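Local coordinates for glucosidase (PDB 5Z3K), which probably hydrolyses beta-glucosidic bonds, as a glycoside hydrolase of family 39, at residues G25-P30 / I300-D305; F172-A177 / L211-Q216; V11-P16 / H430-D435. One frame throughout, in Å; residues are numbered along the deposited sequence.

The three contacts illustrate how a barrel enzyme is held together at very different sequence separations. Along the chain they are concentric: contact 3 spans the two ends, contact 1 lies within that span, and contact 2 lies within contact 1. Contact 1 joins the first and last strands of the eight-stranded parallel barrel and so closes it. Contact 2 packs two helices on the outside of the same barrel, its centre about 28 Å from that of contact 1. Contact 3 belongs to a separate mixed sheet built from both ends of the chain; its centre is about 50 Å from that of contact 2, across the molecule.

Contact 1: G25-P30 / I300-D305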
loop_
_atom_site.group_PDB
_atom_site.type_symbol
_atom_site.label_atom_id
_atom_site.label_comp_id
_atom_site.label_asym_id
_atom_site.label_seq_id
_atom_site.Cartn_x
_atom_site.Cartn_y
_atom_site.Cartn_z
ATOM N N GLY A 25 -2.312 3.777 0.341
ATOM C CA GLY A 25 -0.906 4.026 0.586
ATOM C C GLY A 25 -0.026 3.396 -0.477
ATOM O O GLY A 25 -0.454 2.516 -1.218
ATOM N N THR A 26 1.235 3.833 -0.541
ATOM C CA THR A 26 2.144 3.255 -1.523
ATOM C C THR A 26 3.576 3.497 -1.081
ATOM O O THR A 26 3.844 4.224 -0.124
ATOM C CB THR A 26 1.925 3.838 -2.925
ATOM O OG1 THR A 26 2.553 2.989 -3.891
ATOM C CG2 THR A 26 2.548 5.231 -3.030
ATOM N N SER A 27 4.493 2.872 -1.798
ATOM C CA SER A 27 5.909 3.078 -1.576
ATOM C C SER A 27 6.547 3.429 -2.912
ATOM O O SER A 27 5.912 3.341 -3.966
ATOM C CB SER A 27 6.569 1.840 -0.962
ATOM O OG SER A 27 6.752 0.844 -1.943
ATOM N N GLY A 28 7.808 3.830 -2.853
ATOM C CA GLY A 28 8.555 4.236 -4.026
ATOM C C GLY A 28 9.073 5.657 -3.905
ATOM O O GLY A 28 8.797 6.373 -2.943
ATOM N N ILE A 29 9.825 6.059 -4.929
ATOM C CA ILE A 29 10.486 7.355 -5.024
ATOM C C ILE A 29 9.700 8.205 -6.021
ATOM O O ILE A 29 9.698 7.901 -7.225
ATOM C CB ILE A 29 11.955 7.202 -5.451
ATOM C CG1 ILE A 29 12.734 6.402 -4.389
ATOM C CG2 ILE A 29 12.579 8.570 -5.702
ATOM C CD1 ILE A 29 14.123 5.907 -4.846
ATOM N N PRO A 30 9.020 9.273 -5.582
ATOM C CA PRO A 30 8.129 10.005 -6.490
ATOM C C PRO A 30 8.798 11.069 -7.345
ATOM O O PRO A 30 8.163 11.540 -8.300
ATOM C CB PRO A 30 7.118 10.652 -5.527
ATOM C CG PRO A 30 7.877 10.848 -4.260
ATOM C CD PRO A 30 8.824 9.664 -4.168
ATOM N N ILE A 300 -0.106 -0.472 1.776
ATOM C CA ILE A 300 1.009 0.130 1.037
ATOM C C ILE A 300 1.166 -0.673 -0.251
ATOM O O ILE A 300 1.720 -1.780 -0.236
ATOM C CB ILE A 300 2.321 0.119 1.837
ATOM C CG1 ILE A 300 2.164 0.759 3.218
ATOM C CG2 ILE A 300 3.424 0.827 1.063
ATOM C CD1 ILE A 300 1.967 2.282 3.188
ATOM N N PHE A 301 0.689 -0.123 -1.365
ATOM C CA PHE A 301 0.877 -0.763 -2.660
ATOM C C PHE A 301 2.331 -0.681 -3.100
ATOM O O PHE A 301 2.956 0.376 -3.016
ATOM C CB PHE A 301 0.006 -0.095 -3.719
ATOM C CG PHE A 301 0.277 -0.602 -5.108
ATOM C CD1 PHE A 301 -0.325 -1.780 -5.550
ATOM C CD2 PHE A 301 1.147 0.074 -5.958
ATOM C CE1 PHE A 301 -0.093 -2.263 -6.830
ATOM C CE2 PHE A 301 1.407 -0.396 -7.236
ATOM C CZ PHE A 301 0.788 -1.570 -7.678
ATOM N N PHE A 302 2.845 -1.788 -3.636
ATOM C CA PHE A 302 4.249 -1.924 -4.020
ATOM C C PHE A 302 4.339 -2.118 -5.532
ATOM O O PHE A 302 3.842 -3.123 -6.047
ATOM C CB PHE A 302 4.864 -3.124 -3.292
ATOM C CG PHE A 302 6.320 -3.359 -3.609
ATOM C CD1 PHE A 302 7.299 -2.547 -3.058
ATOM C CD2 PHE A 302 6.707 -4.389 -4.452
ATOM C CE1 PHE A 302 8.645 -2.756 -3.338
ATOM C CE2 PHE A 302 8.056 -4.608 -4.738
ATOM C CZ PHE A 302 9.023 -3.786 -4.173
ATOM N N ARG A 303 4.948 -1.168 -6.259
ATOM C CA ARG A 303 5.399 0.153 -5.814
ATOM C C ARG A 303 5.032 1.152 -6.914
ATOM O O ARG A 303 5.122 0.816 -8.104
ATOM C CB ARG A 303 6.914 0.170 -5.550
ATOM C CG ARG A 303 7.766 -0.440 -6.676
ATOM C CD ARG A 303 9.237 -0.661 -6.251
ATOM N NE ARG A 303 9.981 0.600 -6.270
ATOM C CZ ARG A 303 11.243 0.751 -5.870
ATOM N NH1 ARG A 303 11.942 -0.278 -5.392
ATOM N NH2 ARG A 303 11.804 1.947 -5.930
ATOM N N ALA A 304 4.616 2.366 -6.533
ATOM C CA ALA A 304 4.123 3.366 -7.490
ATOM C C ALA A 304 5.256 4.253 -8.023
ATOM O O ALA A 304 5.246 5.484 -7.905
ATOM C CB ALA A 304 3.023 4.213 -6.852
ATOM N N ASP A 305 6.247 3.618 -8.641
ATOM C CA ASP A 305 7.287 4.379 -9.330
ATOM C C ASP A 305 7.787 3.539 -10.499
ATOM O O ASP A 305 7.144 2.560 -10.891
ATOM C CB ASP A 305 8.395 4.837 -8.361
ATOM C CG ASP A 305 9.210 3.686 -7.742
ATOM O OD1 ASP A 305 9.086 2.507 -8.157
ATOM O OD2 ASP A 305 10.006 3.988 -6.815
#
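T26 turns its hydroxyl opposite its own backbone N (chi1 -164°), which sets OG1 against F301 O on the neighbouring strand. D305 swings CG between its backbone N and carbonyl carbon (chi1 65°) and presents OD2 to the backbone of I29. The bonds run in a ladder that starts at G25 and ends at I29. F301 N donates to G25 O at 2.9 Å, part of the parallel pairing of the two strands. F301 O is gripped twice, by T26 OG1 at 2.8 Å, tilted from the carbonyl plane, and by S27 N at 3.2 Å. The methyl of A304 leans on the same hydroxyl, with CB 3.2 Å from T26 OG1.

A cis peptide joins F302 to R303, and past it the nearest neighbour of S27 by CA is R303. A304 N, at the centre of an inverse gamma turn, still reaches S27 O at 3.0 Å. Further on, I29 N donates to D305 OD2 at 2.8 Å, nearly straight (167°) and on the anti side of the carboxylate. The syn lone pair of that oxygen takes R303 NH2, while R303 NE holds D305 OD1 at 2.8 Å. This side-on, two-nitrogen salt bridge fixes the carboxylate's rotation. S27 OG has its partner elsewhere, in D58.

Strands 25-27 and 298-301 are the first and eighth of the TIM barrel, and their parallel pairing closes the ring. Strand 53-55 continues the sheet beyond 25-27 and strand 259-266 beyond 298-301; helix 43-48 brings W46 onto T26, and helix 89-100 meets I29 through W94.

Contact 2: F172-A177 / L211-Q216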
loop_
_atom_site.group_PDB
_atom_site.type_symbol
_atom_site.label_atom_id
_atom_site.label_comp_id
_atom_site.label_asym_id
_atom_site.label_seq_id
_atom_site.Cartn_x
_atom_site.Cartn_y
_atom_site.Cartn_z
ATOM N N PHE A 172 16.963 -8.567 17.266
ATOM C CA PHE A 172 15.884 -7.842 16.598
ATOM C C PHE A 172 14.883 -7.296 17.609
ATOM O O PHE A 172 14.459 -6.140 17.508
ATOM C CB PHE A 172 15.192 -8.750 15.576
ATOM C CG PHE A 172 14.157 -8.046 14.736
ATOM C CD1 PHE A 172 12.865 -7.855 15.214
ATOM C CD2 PHE A 172 14.472 -7.584 13.467
ATOM C CE1 PHE A 172 11.907 -7.199 14.449
ATOM C CE2 PHE A 172 13.513 -6.934 12.689
ATOM C CZ PHE A 172 12.235 -6.736 13.187
ATOM N N TYR A 173 14.498 -8.111 18.600
ATOM C CA TYR A 173 13.517 -7.657 19.587
ATOM C C TYR A 173 14.044 -6.476 20.395
ATOM O O TYR A 173 13.309 -5.520 20.666
ATOM C CB TYR A 173 13.135 -8.792 20.546
ATOM C CG TYR A 173 12.686 -10.099 19.924
ATOM C CD1 TYR A 173 12.110 -10.149 18.658
ATOM C CD2 TYR A 173 12.829 -11.294 20.624
ATOM C CE1 TYR A 173 11.694 -11.366 18.103
ATOM C CE2 TYR A 173 12.430 -12.507 20.079
ATOM C CZ TYR A 173 11.864 -12.546 18.826
ATOM O OH TYR A 173 11.466 -13.765 18.307
ATOM N N GLU A 174 15.308 -6.537 20.823
ATOM C CA GLU A 174 15.830 -5.451 21.641
ATOM C C GLU A 174 15.921 -4.167 20.831
ATOM O O GLU A 174 15.675 -3.073 21.356
ATOM C CB GLU A 174 17.189 -5.839 22.229
ATOM C CG GLU A 174 17.104 -6.937 23.278
ATOM C CD GLU A 174 16.296 -6.525 24.509
ATOM O OE1 GLU A 174 15.370 -7.272 24.906
ATOM O OE2 GLU A 174 16.596 -5.454 25.089
HETATM N N MSE A 175 16.245 -4.287 19.549
HETATM C CA MSE A 175 16.269 -3.147 18.647
HETATM C C MSE A 175 14.866 -2.567 18.473
HETATM O O MSE A 175 14.687 -1.348 18.456
HETATM C CB MSE A 175 16.849 -3.553 17.301
HETATM C CG MSE A 175 18.347 -3.681 17.290
HETATM SE SE MSE A 175 19.035 -4.311 15.602
HETATM C CE MSE A 175 18.814 -2.688 14.501
ATOM N N TYR A 176 13.864 -3.445 18.359
ATOM C CA TYR A 176 12.489 -2.966 18.291
ATOM C C TYR A 176 12.128 -2.187 19.549
ATOM O O TYR A 176 11.556 -1.094 19.474
ATOM C CB TYR A 176 11.503 -4.120 18.093
ATOM C CG TYR A 176 10.095 -3.578 18.072
ATOM C CD1 TYR A 176 9.643 -2.847 16.975
ATOM C CD2 TYR A 176 9.241 -3.732 19.155
ATOM C CE1 TYR A 176 8.373 -2.306 16.950
ATOM C CE2 TYR A 176 7.966 -3.197 19.139
ATOM C CZ TYR A 176 7.539 -2.480 18.026
ATOM O OH TYR A 176 6.291 -1.933 17.981
ATOM N N ALA A 177 12.464 -2.732 20.722
ATOM C CA ALA A 177 12.100 -2.058 21.962
ATOM C C ALA A 177 12.796 -0.708 22.076
ATOM O O ALA A 177 12.199 0.265 22.551
ATOM C CB ALA A 177 12.434 -2.941 23.168
ATOM N N LEU A 211 5.490 -11.359 18.624
ATOM C CA LEU A 211 4.317 -11.039 19.434
ATOM C C LEU A 211 4.520 -11.455 20.887
ATOM O O LEU A 211 4.090 -10.749 21.809
ATOM C CB LEU A 211 3.083 -11.724 18.855
ATOM C CG LEU A 211 2.592 -11.092 17.546
ATOM C CD1 LEU A 211 1.699 -12.058 16.775
ATOM C CD2 LEU A 211 1.859 -9.805 17.876
ATOM N N ASP A 212 5.159 -12.603 21.108
ATOM C CA ASP A 212 5.413 -13.053 22.475
ATOM C C ASP A 212 6.335 -12.082 23.204
ATOM O O ASP A 212 6.105 -11.757 24.375
ATOM C CB ASP A 212 6.005 -14.464 22.462
ATOM C CG ASP A 212 6.304 -14.993 23.867
ATOM O OD1 ASP A 212 5.355 -15.184 24.658
ATOM O OD2 ASP A 212 7.492 -15.222 24.175
ATOM N N TYR A 213 7.359 -11.578 22.511
ATOM C CA TYR A 213 8.311 -10.668 23.140
ATOM C C TYR A 213 7.653 -9.354 23.542
ATOM O O TYR A 213 7.833 -8.880 24.672
ATOM C CB TYR A 213 9.496 -10.399 22.207
ATOM C CG TYR A 213 10.423 -9.337 22.757
ATOM C CD1 TYR A 213 10.229 -7.988 22.458
ATOM C CD2 TYR A 213 11.482 -9.679 23.592
ATOM C CE1 TYR A 213 11.069 -7.015 22.980
ATOM C CE2 TYR A 213 12.324 -8.716 24.111
ATOM C CZ TYR A 213 12.111 -7.385 23.802
ATOM O OH TYR A 213 12.946 -6.417 24.319
ATOM N N VAL A 214 6.923 -8.718 22.617
ATOM C CA VAL A 214 6.332 -7.422 22.942
ATOM C C VAL A 214 5.273 -7.572 24.026
ATOM O O VAL A 214 5.044 -6.645 24.814
ATOM C CB VAL A 214 5.772 -6.745 21.674
ATOM C CG1 VAL A 214 6.912 -6.335 20.755
ATOM C CG2 VAL A 214 4.813 -7.657 20.936
ATOM N N LYS A 215 4.613 -8.729 24.092
ATOM C CA LYS A 215 3.653 -8.972 25.164
ATOM C C LYS A 215 4.356 -9.128 26.506
ATOM O O LYS A 215 4.027 -8.438 27.477
ATOM C CB LYS A 215 2.822 -10.216 24.862
ATOM C CG LYS A 215 1.827 -10.540 25.962
ATOM C CD LYS A 215 0.996 -11.762 25.630
ATOM C CE LYS A 215 -0.032 -12.016 26.711
ATOM N NZ LYS A 215 -0.003 -13.449 27.135
ATOM N N GLN A 216 5.329 -10.035 26.574
ATOM C CA GLN A 216 5.988 -10.320 27.845
ATOM C C GLN A 216 6.783 -9.126 28.360
ATOM O O GLN A 216 6.881 -8.929 29.574
ATOM C CB GLN A 216 6.882 -11.545 27.685
ATOM C CG GLN A 216 6.092 -12.806 27.380
ATOM C CD GLN A 216 5.052 -13.109 28.449
ATOM O OE1 GLN A 216 5.367 -13.149 29.641
ATOM N NE2 GLN A 216 3.807 -13.326 28.028
#
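Y173 and Y213 each lay a beta carbon over the other's ring in the dense half of this helix pair. Y173 CB sits almost exactly above the middle of the Y213 ring, 3.3 Å from its centroid. The return CH-pi contact is looser, with Y213 CB displaced toward the rim of the Y173 ring. The side chains run past one another head to tail, and the ring stack is strongly offset with little overlap; the centroids are 5.0 Å apart and the planes are inclined by 29°. Y213 directs its ring across the gap by placing CG opposite its backbone N (chi1 173°), and Y173 sends its hydroxyl on to P205 O. Deeper in, Y176 CE2 meets V214 CG1 at 3.7 Å. A177, also buried, sets its CB 3.7 Å from Y213 OH.

The arrangement is that of neighbouring outer helices in a beta/alpha barrel: helix 169-186 follows strand 151-154, helix 208-216 follows strand 191-197, and the axes of the two short segments approach to 10.6 Å and cross at -48°. Y176 also reaches inward, packing on F154 and V192 of those strands, and its hydroxyl bonds to P220 O.

Towards solvent the fit is sparser and the chemistry changes. Partly exposed E174 points its first bond away from the partner helix, then bends back at chi2 so that OE1 accepts from Y213 OH at 2.6 Å. The hydroxyl arrives from above the carboxylate plane, well off any in-plane approach, and the carboxylate stands about perpendicular to the tyrosine ring.

Contact 3: V11-P16 / H430-D435; sequences VNAGEP and HLPWGD
N12 OD1, which lies 3.6 Å from H430 CB, is held by its own chain: G14 N donates to it at 3.0 Å in a fairly straight bond (161°). This closes an Asx turn at the corner the chain makes at G14 and E15. CG of N12 stands opposite the backbone N (chi1 -170°), bringing the amide obliquely across the H430 side chain; amide and imidazole planes differ by 24°, and H430 CD2 is 3.8 Å from N12 ND2. H430 O does come near G14 N, but the angle is too poor for a bond.

The rest of the contact is van der Waals packing. A13 CB and L431 CD2 form an apolar pair at 3.9 Å, and P432 CD sets carbon against a carbonyl oxygen, 3.5 Å from A13 O. A type I turn from L431 to G434 carries the proline, closed by G434 N to L431 O. Strand 6-13 pairs in parallel with strand 423-429 within a mixed sheet, A13 bonding to G429, and I370 of another strand touches both A13 and P432.

Between these two segments no polar bond forms; their backbone bonds go within each segment or to other strands and loops. Van der Waals packing joins them, with the adjoining parallel strands 6-13 and 423-429 probably setting how they lie.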
loop_
_atom_site.group_PDB
_atom_site.type_symbol
_atom_site.label_atom_id
_atom_site.label_comp_id
_atom_site.label_asym_id
_atom_site.label_seq_id
_atom_site.Cartn_x
_atom_site.Cartn_y
_atom_site.Cartn_z
ATOM N N VAL A 11 -26.737 1.552 -7.608
ATOM C CA VAL A 11 -26.165 2.387 -6.560
ATOM C C VAL A 11 -27.246 3.320 -6.037
ATOM O O VAL A 11 -27.990 3.914 -6.823
ATOM C CB VAL A 11 -24.973 3.206 -7.090
ATOM C CG1 VAL A 11 -24.610 4.338 -6.118
ATOM C CG2 VAL A 11 -23.786 2.300 -7.352
ATOM N N ASN A 12 -27.346 3.435 -4.716
ATOM C CA ASN A 12 -28.147 4.477 -4.082
ATOM C C ASN A 12 -27.191 5.594 -3.686
ATOM O O ASN A 12 -26.427 5.450 -2.728
ATOM C CB ASN A 12 -28.908 3.950 -2.861
ATOM C CG ASN A 12 -29.926 4.959 -2.329
ATOM O OD1 ASN A 12 -29.723 6.171 -2.425
ATOM N ND2 ASN A 12 -31.025 4.459 -1.756
ATOM N N ALA A 13 -27.249 6.709 -4.409
ATOM C CA ALA A 13 -26.322 7.818 -4.212
ATOM C C ALA A 13 -26.768 8.798 -3.131
ATOM O O ALA A 13 -26.055 9.768 -2.865
ATOM C CB ALA A 13 -26.119 8.567 -5.534
ATOM N N GLY A 14 -27.896 8.551 -2.475
ATOM C CA GLY A 14 -28.458 9.523 -1.558
ATOM C C GLY A 14 -28.292 9.194 -0.094
ATOM O O GLY A 14 -28.706 9.978 0.763
ATOM N N GLU A 15 -27.709 8.043 0.217
ATOM C CA GLU A 15 -27.510 7.724 1.620
ATOM C C GLU A 15 -26.222 6.941 1.832
ATOM O O GLU A 15 -26.016 5.874 1.233
ATOM C CB GLU A 15 -28.690 6.938 2.168
ATOM C CG GLU A 15 -28.994 5.678 1.399
ATOM C CD GLU A 15 -30.323 5.093 1.796
ATOM O OE1 GLU A 15 -31.165 5.857 2.322
ATOM O OE2 GLU A 15 -30.519 3.875 1.582
ATOM N N PRO A 16 -25.341 7.427 2.691
ATOM C CA PRO A 16 -24.118 6.678 2.963
ATOM C C PRO A 16 -24.425 5.418 3.756
ATOM O O PRO A 16 -25.305 5.405 4.621
ATOM C CB PRO A 16 -23.270 7.666 3.770
ATOM C CG PRO A 16 -24.248 8.579 4.400
ATOM C CD PRO A 16 -25.440 8.659 3.494
ATOM N N HIS A 430 -31.353 8.453 -6.722
ATOM C CA HIS A 430 -31.346 9.371 -5.585
ATOM C C HIS A 430 -30.075 10.220 -5.528
ATOM O O HIS A 430 -29.456 10.365 -4.470
ATOM C CB HIS A 430 -31.538 8.608 -4.273
ATOM C CG HIS A 430 -32.794 7.801 -4.233
ATOM N ND1 HIS A 430 -34.041 8.375 -4.112
ATOM C CD2 HIS A 430 -32.998 6.466 -4.312
ATOM C CE1 HIS A 430 -34.961 7.426 -4.107
ATOM N NE2 HIS A 430 -34.355 6.259 -4.230
ATOM N N LEU A 431 -29.689 10.794 -6.667
ATOM C CA LEU A 431 -28.556 11.709 -6.664
ATOM C C LEU A 431 -28.802 12.782 -5.605
ATOM O O LEU A 431 -29.915 13.324 -5.533
ATOM C CB LEU A 431 -28.343 12.348 -8.036
ATOM C CG LEU A 431 -27.830 11.400 -9.124
ATOM C CD1 LEU A 431 -27.748 12.087 -10.489
ATOM C CD2 LEU A 431 -26.484 10.822 -8.738
ATOM N N PRO A 432 -27.826 13.065 -4.732
ATOM C CA PRO A 432 -28.148 13.774 -3.482
ATOM C C PRO A 432 -28.450 15.244 -3.669
ATOM O O PRO A 432 -29.091 15.841 -2.794
ATOM C CB PRO A 432 -26.891 13.569 -2.623
ATOM C CG PRO A 432 -25.782 13.352 -3.609
ATOM C CD PRO A 432 -26.413 12.658 -4.803
ATOM N N TRP A 433 -28.009 15.850 -4.763
ATOM C CA TRP A 433 -28.315 17.244 -5.047
ATOM C C TRP A 433 -29.632 17.407 -5.798
ATOM O O TRP A 433 -29.973 18.530 -6.190
ATOM C CB TRP A 433 -27.170 17.872 -5.847
ATOM C CG TRP A 433 -26.851 17.088 -7.067
ATOM C CD1 TRP A 433 -27.523 17.108 -8.249
ATOM C CD2 TRP A 433 -25.779 16.148 -7.228
ATOM N NE1 TRP A 433 -26.938 16.240 -9.143
ATOM C CE2 TRP A 433 -25.866 15.636 -8.538
ATOM C CE3 TRP A 433 -24.759 15.693 -6.393
ATOM C CZ2 TRP A 433 -24.977 14.684 -9.030
ATOM C CZ3 TRP A 433 -23.867 14.758 -6.886
ATOM C CH2 TRP A 433 -23.980 14.266 -8.189
ATOM N N GLY A 434 -30.365 16.326 -6.015
ATOM C CA GLY A 434 -31.685 16.401 -6.602
ATOM C C GLY A 434 -31.708 16.078 -8.083
ATOM O O GLY A 434 -30.832 15.404 -8.630
ATOM N N ASP A 435 -32.748 16.583 -8.746
ATOM C CA ASP A 435 -33.034 16.212 -10.123
ATOM C C ASP A 435 -32.575 17.267 -11.126
ATOM O O ASP A 435 -33.022 17.254 -12.278
ATOM C CB ASP A 435 -34.527 15.918 -10.289
ATOM C CG ASP A 435 -35.404 17.136 -10.064
ATOM O OD1 ASP A 435 -34.875 18.256 -9.882
ATOM O OD2 ASP A 435 -36.642 16.970 -10.076
#